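Local coordinates for type IV pilus assembly protein PilF (PDB 2HO1), which is an outer-membrane lipoprotein built of tetratricopeptide repeats, essential for localising PilQ to the outer membrane and assembling it into the dodecameric secretin of the type IV pilus, at residues 211-216 with 245-250; 61-66 with 71-76. All coordinates share one frame; numbering follows the deposited sequence.

Contact 1: 211-216 with 245-250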
# COMPACT_ATOMS: atom_id res chain seq x y z
N SER A 211 -2.60 -23.27 -18.41
CA SER A 211 -1.94 -24.09 -17.42
C SER A 211 -1.45 -25.45 -17.93
O SER A 211 -0.42 -25.94 -17.44
CB SER A 211 -2.82 -24.27 -16.18
OG SER A 211 -4.00 -24.98 -16.45
N LEU A 212 -2.15 -26.03 -18.90
CA LEU A 212 -1.72 -27.31 -19.46
C LEU A 212 -0.39 -27.11 -20.17
O LEU A 212 0.53 -27.91 -20.02
CB LEU A 212 -2.77 -27.89 -20.44
CG LEU A 212 -4.03 -28.43 -19.76
CD1 LEU A 212 -5.14 -28.67 -20.77
CD2 LEU A 212 -3.69 -29.72 -18.99
N LEU A 213 -0.27 -26.01 -20.91
CA LEU A 213 0.96 -25.75 -21.63
C LEU A 213 2.12 -25.48 -20.67
O LEU A 213 3.26 -25.91 -20.91
CB LEU A 213 0.79 -24.57 -22.57
CG LEU A 213 2.02 -24.27 -23.42
CD1 LEU A 213 2.28 -25.42 -24.40
CD2 LEU A 213 1.81 -22.98 -24.18
N LEU A 214 1.84 -24.77 -19.57
CA LEU A 214 2.87 -24.46 -18.58
C LEU A 214 3.33 -25.77 -17.96
O LEU A 214 4.53 -25.98 -17.77
CB LEU A 214 2.32 -23.51 -17.49
CG LEU A 214 3.21 -23.23 -16.25
CD1 LEU A 214 4.59 -22.72 -16.70
CD2 LEU A 214 2.52 -22.19 -15.33
N GLY A 215 2.38 -26.65 -17.63
CA GLY A 215 2.71 -27.93 -17.04
C GLY A 215 3.49 -28.80 -18.01
O GLY A 215 4.39 -29.55 -17.63
N ILE A 216 3.13 -28.72 -19.28
CA ILE A 216 3.82 -29.47 -20.32
C ILE A 216 5.26 -29.00 -20.41
O ILE A 216 6.19 -29.81 -20.39
CB ILE A 216 3.15 -29.30 -21.69
CG1 ILE A 216 1.91 -30.19 -21.78
CG2 ILE A 216 4.13 -29.65 -22.80
CD1 ILE A 216 1.01 -29.85 -22.94
N TYR A 245 -2.41 -25.05 -27.84
CA TYR A 245 -2.25 -26.34 -28.50
C TYR A 245 -1.40 -26.22 -29.75
O TYR A 245 -0.65 -27.13 -30.10
CB TYR A 245 -3.60 -26.94 -28.87
CG TYR A 245 -3.45 -28.28 -29.52
CD1 TYR A 245 -2.84 -29.34 -28.84
CD2 TYR A 245 -3.88 -28.50 -30.83
CE1 TYR A 245 -2.67 -30.58 -29.45
CE2 TYR A 245 -3.72 -29.73 -31.44
CZ TYR A 245 -3.11 -30.77 -30.75
OH TYR A 245 -2.95 -32.00 -31.35
N GLN A 246 -1.53 -25.09 -30.43
CA GLN A 246 -0.78 -24.82 -31.63
C GLN A 246 0.71 -24.83 -31.29
O GLN A 246 1.52 -25.47 -31.97
CB GLN A 246 -1.19 -23.46 -32.17
CG GLN A 246 -0.36 -22.94 -33.32
CD GLN A 246 -0.70 -21.51 -33.65
OE1 GLN A 246 -1.81 -21.21 -34.10
NE2 GLN A 246 0.26 -20.60 -33.43
N GLU A 247 1.07 -24.12 -30.22
CA GLU A 247 2.46 -24.05 -29.77
C GLU A 247 2.95 -25.42 -29.32
O GLU A 247 4.08 -25.80 -29.58
CB GLU A 247 2.60 -23.07 -28.61
CG GLU A 247 2.06 -21.69 -28.87
CD GLU A 247 2.22 -20.78 -27.67
OE1 GLU A 247 3.38 -20.41 -27.37
OE2 GLU A 247 1.21 -20.45 -27.02
N PHE A 248 2.09 -26.15 -28.62
CA PHE A 248 2.46 -27.47 -28.15
C PHE A 248 2.94 -28.33 -29.30
O PHE A 248 3.95 -29.04 -29.20
CB PHE A 248 1.28 -28.16 -27.49
CG PHE A 248 1.52 -29.60 -27.20
CD1 PHE A 248 2.63 -30.00 -26.48
CD2 PHE A 248 0.64 -30.57 -27.65
CE1 PHE A 248 2.87 -31.33 -26.21
CE2 PHE A 248 0.86 -31.92 -27.39
CZ PHE A 248 1.99 -32.30 -26.67
N GLN A 249 2.20 -28.27 -30.40
CA GLN A 249 2.53 -29.04 -31.60
C GLN A 249 3.90 -28.62 -32.12
O GLN A 249 4.64 -29.44 -32.65
CB GLN A 249 1.46 -28.83 -32.67
CG GLN A 249 0.05 -29.18 -32.20
CD GLN A 249 -0.94 -29.31 -33.34
OE1 GLN A 249 -1.09 -28.40 -34.17
NE2 GLN A 249 -1.62 -30.45 -33.40
N ALA A 250 4.24 -27.35 -31.97
CA ALA A 250 5.54 -26.88 -32.42
C ALA A 250 6.61 -27.43 -31.47
O ALA A 250 7.75 -26.98 -31.47
CB ALA A 250 5.58 -25.36 -32.42

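Contact 2: 61-66 with 71-76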
# COMPACT_ATOMS: atom_id res chain seq x y z
N ARG A 61 -32.93 -1.29 -3.51
CA ARG A 61 -33.43 0.08 -3.52
C ARG A 61 -34.20 0.30 -2.23
O ARG A 61 -34.22 1.42 -1.70
CB ARG A 61 -34.33 0.36 -4.71
CG ARG A 61 -33.78 -0.09 -6.05
CD ARG A 61 -32.92 0.93 -6.81
NE ARG A 61 -32.81 0.47 -8.20
CZ ARG A 61 -32.03 0.98 -9.14
NH1 ARG A 61 -31.23 2.01 -8.89
NH2 ARG A 61 -32.05 0.44 -10.36
N LYS A 62 -34.84 -0.75 -1.71
CA LYS A 62 -35.59 -0.62 -0.46
C LYS A 62 -34.61 -0.30 0.65
O LYS A 62 -34.83 0.60 1.45
CB LYS A 62 -36.35 -1.91 -0.12
CG LYS A 62 -37.55 -2.18 -1.00
CD LYS A 62 -38.31 -3.44 -0.55
CE LYS A 62 -39.46 -3.78 -1.52
NZ LYS A 62 -40.12 -5.09 -1.19
N ALA A 63 -33.50 -1.04 0.70
CA ALA A 63 -32.48 -0.77 1.70
C ALA A 63 -32.06 0.70 1.61
O ALA A 63 -31.94 1.39 2.63
CB ALA A 63 -31.29 -1.64 1.49
N LEU A 64 -31.85 1.17 0.39
CA LEU A 64 -31.45 2.55 0.17
C LEU A 64 -32.54 3.58 0.47
O LEU A 64 -32.23 4.71 0.83
CB LEU A 64 -30.92 2.73 -1.27
CG LEU A 64 -29.50 2.15 -1.47
CD1 LEU A 64 -29.14 2.12 -2.96
CD2 LEU A 64 -28.49 2.96 -0.66
N GLU A 65 -33.81 3.21 0.33
CA GLU A 65 -34.90 4.14 0.64
C GLU A 65 -34.92 4.36 2.16
O GLU A 65 -35.28 5.44 2.64
CB GLU A 65 -36.23 3.60 0.14
N ILE A 66 -34.55 3.33 2.91
CA ILE A 66 -34.46 3.37 4.36
C ILE A 66 -33.19 4.09 4.80
O ILE A 66 -33.20 4.81 5.80
CB ILE A 66 -34.43 1.95 4.95
CG1 ILE A 66 -35.84 1.35 4.97
CG2 ILE A 66 -33.82 1.96 6.34
CD1 ILE A 66 -35.86 -0.15 5.15
N ALA A 71 -23.45 2.14 2.96
CA ALA A 71 -22.30 1.75 2.15
C ALA A 71 -22.47 0.35 1.59
O ALA A 71 -22.07 0.07 0.45
CB ALA A 71 -21.02 1.84 2.97
N ASP A 72 -23.05 -0.55 2.39
CA ASP A 72 -23.22 -1.91 1.93
C ASP A 72 -24.29 -2.00 0.82
O ASP A 72 -24.20 -2.87 -0.03
CB ASP A 72 -23.59 -2.84 3.08
CG ASP A 72 -22.40 -3.22 3.98
OD1 ASP A 72 -21.26 -2.78 3.73
OD2 ASP A 72 -22.63 -3.97 4.94
N ALA A 73 -25.30 -1.14 0.85
CA ALA A 73 -26.34 -1.19 -0.17
C ALA A 73 -25.81 -0.61 -1.48
O ALA A 73 -26.05 -1.16 -2.57
CB ALA A 73 -27.57 -0.44 0.28
N HIS A 74 -25.08 0.49 -1.38
CA HIS A 74 -24.46 1.05 -2.59
C HIS A 74 -23.49 0.03 -3.18
O HIS A 74 -23.49 -0.24 -4.39
CB HIS A 74 -23.73 2.33 -2.26
CG HIS A 74 -24.64 3.49 -2.08
ND1 HIS A 74 -25.49 3.93 -3.08
CD2 HIS A 74 -24.86 4.30 -1.02
CE1 HIS A 74 -26.18 4.96 -2.64
NE2 HIS A 74 -25.82 5.21 -1.40
N ALA A 75 -22.69 -0.59 -2.32
CA ALA A 75 -21.70 -1.58 -2.77
C ALA A 75 -22.32 -2.78 -3.49
O ALA A 75 -21.80 -3.25 -4.49
CB ALA A 75 -20.86 -2.04 -1.58
N ALA A 76 -23.43 -3.28 -2.97
CA ALA A 76 -24.11 -4.41 -3.59
C ALA A 76 -24.69 -3.97 -4.94
O ALA A 76 -24.61 -4.70 -5.93
CB ALA A 76 -25.22 -4.93 -2.66

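Contact 1: 211-216 with 245-250
Glu-247 reaches over to Leu-213 with its carboxylate end, OE2 lying 3.9 Å from Leu-213 CD2, and the two side chains cross at about a right angle. This is van der Waals contact. The charge itself is served by Arg-217, one residue beyond 211-216, which forms a salt bridge with Glu-247 OE1. A glutamate suits this place because its extended methylene chain can bridge the gap to the neighbouring helix while its oxygens stay near a basic partner. Leu-213 sends its other methyl toward the next residue, with CD1 4.2 Å from Phe-248 CB.

The axes of 211-216 and 245-249 run nearly side by side in the same direction, 22° apart and 10.2 Å from each other. Such a relation between one helix and the next but one is familiar from the tetratricopeptide superhelix. Helix 225-238 comes between them in the chain, and its Tyr-231 also touches Ile-216. Leu-213 and Ile-216, both buried, suit this side of their helix by offering methyls to the apolar Phe-248.

Phe-248, whose ring edge meets Tyr-245 CE1 in plane, has CG anti to its backbone N (chi1 170°), which places the ring where Ile-216 CD1 can lie over one face. That methyl sits 4.2 Å from the ring centroid, 23° off the normal, in a CH-pi contact displaced toward the rim. Ile-216 CG2 reaches the rim of the same side obliquely, 4.0 Å from Phe-248 CE1, so only the CD1 arm lies over the face. At Ala-250 the backbone leaves helical geometry.

Contact 2: 61-66 with 71-76
Leu-64 lays its CD2 methyl on the face of the His-74 imidazole, 3.7 Å from the ring centroid and only 16° off the normal, a CH-pi contact displaced slightly toward the rim. The same methyl also touches Ala-73 CB, 3.6 Å away, and so lies in the corner formed by the ring face and the alanine methyl. Leu-64 CG lies anti to its carbonyl carbon (chi1 -75°), which carries both methyls out to the ring; CD1 is the looser, 4.1 Å from His-74 ND1. Just before Leu-64 in sequence, Ala-63 CB meets Ala-73 CB at 4.1 Å. Alanine suits both places: with no bulk beyond CB, the axes of the two segments can approach to 9.2 Å, while Leu-64 makes the larger contact with both Ala-73 and His-74.

The imidazole is held from its rim. ND1 is hydrogen-bonded to Glu-93 and NE2 to Pro-68 O, in the loop joining the helices. With an acceptor at each nitrogen, the ring may carry a proton on both, as an imidazolium, and its rotation is fixed so that a face is presented to Leu-64. In that same loop, Ser-70 OG bonds to Ala-73 N.

Helices 57-66 and 71-83 are consecutive and antiparallel, as in a tetratricopeptide array; segments 61-66 and 71-76 cross at -149°. Helix 33-49 packs on Ala-63 through Tyr-40 and Ile-41, while helix 87-100 covers His-74 with Lys-96 and Ala-97.

Overall arrangement
Contacts 1 and 2 lie on opposite sides of the chain's centre, each about 24 Å from it. Their own centres are about 47 Å apart, and their nearest atoms about 31 Å, so they do not touch. Contact 2 comes first in the chain, its segment 61-66 assigned to the first repeat, and segment 211-216 of contact 1 to the sixth. The former joins consecutive antiparallel helices and the latter near-parallel ones with another helix between, two relations by which a superhelix of this kind is stacked. The first four repeats form the minimal region required for secretin assembly and function, so segment 61-66 probably belongs to it, whereas 211-216 lies beyond.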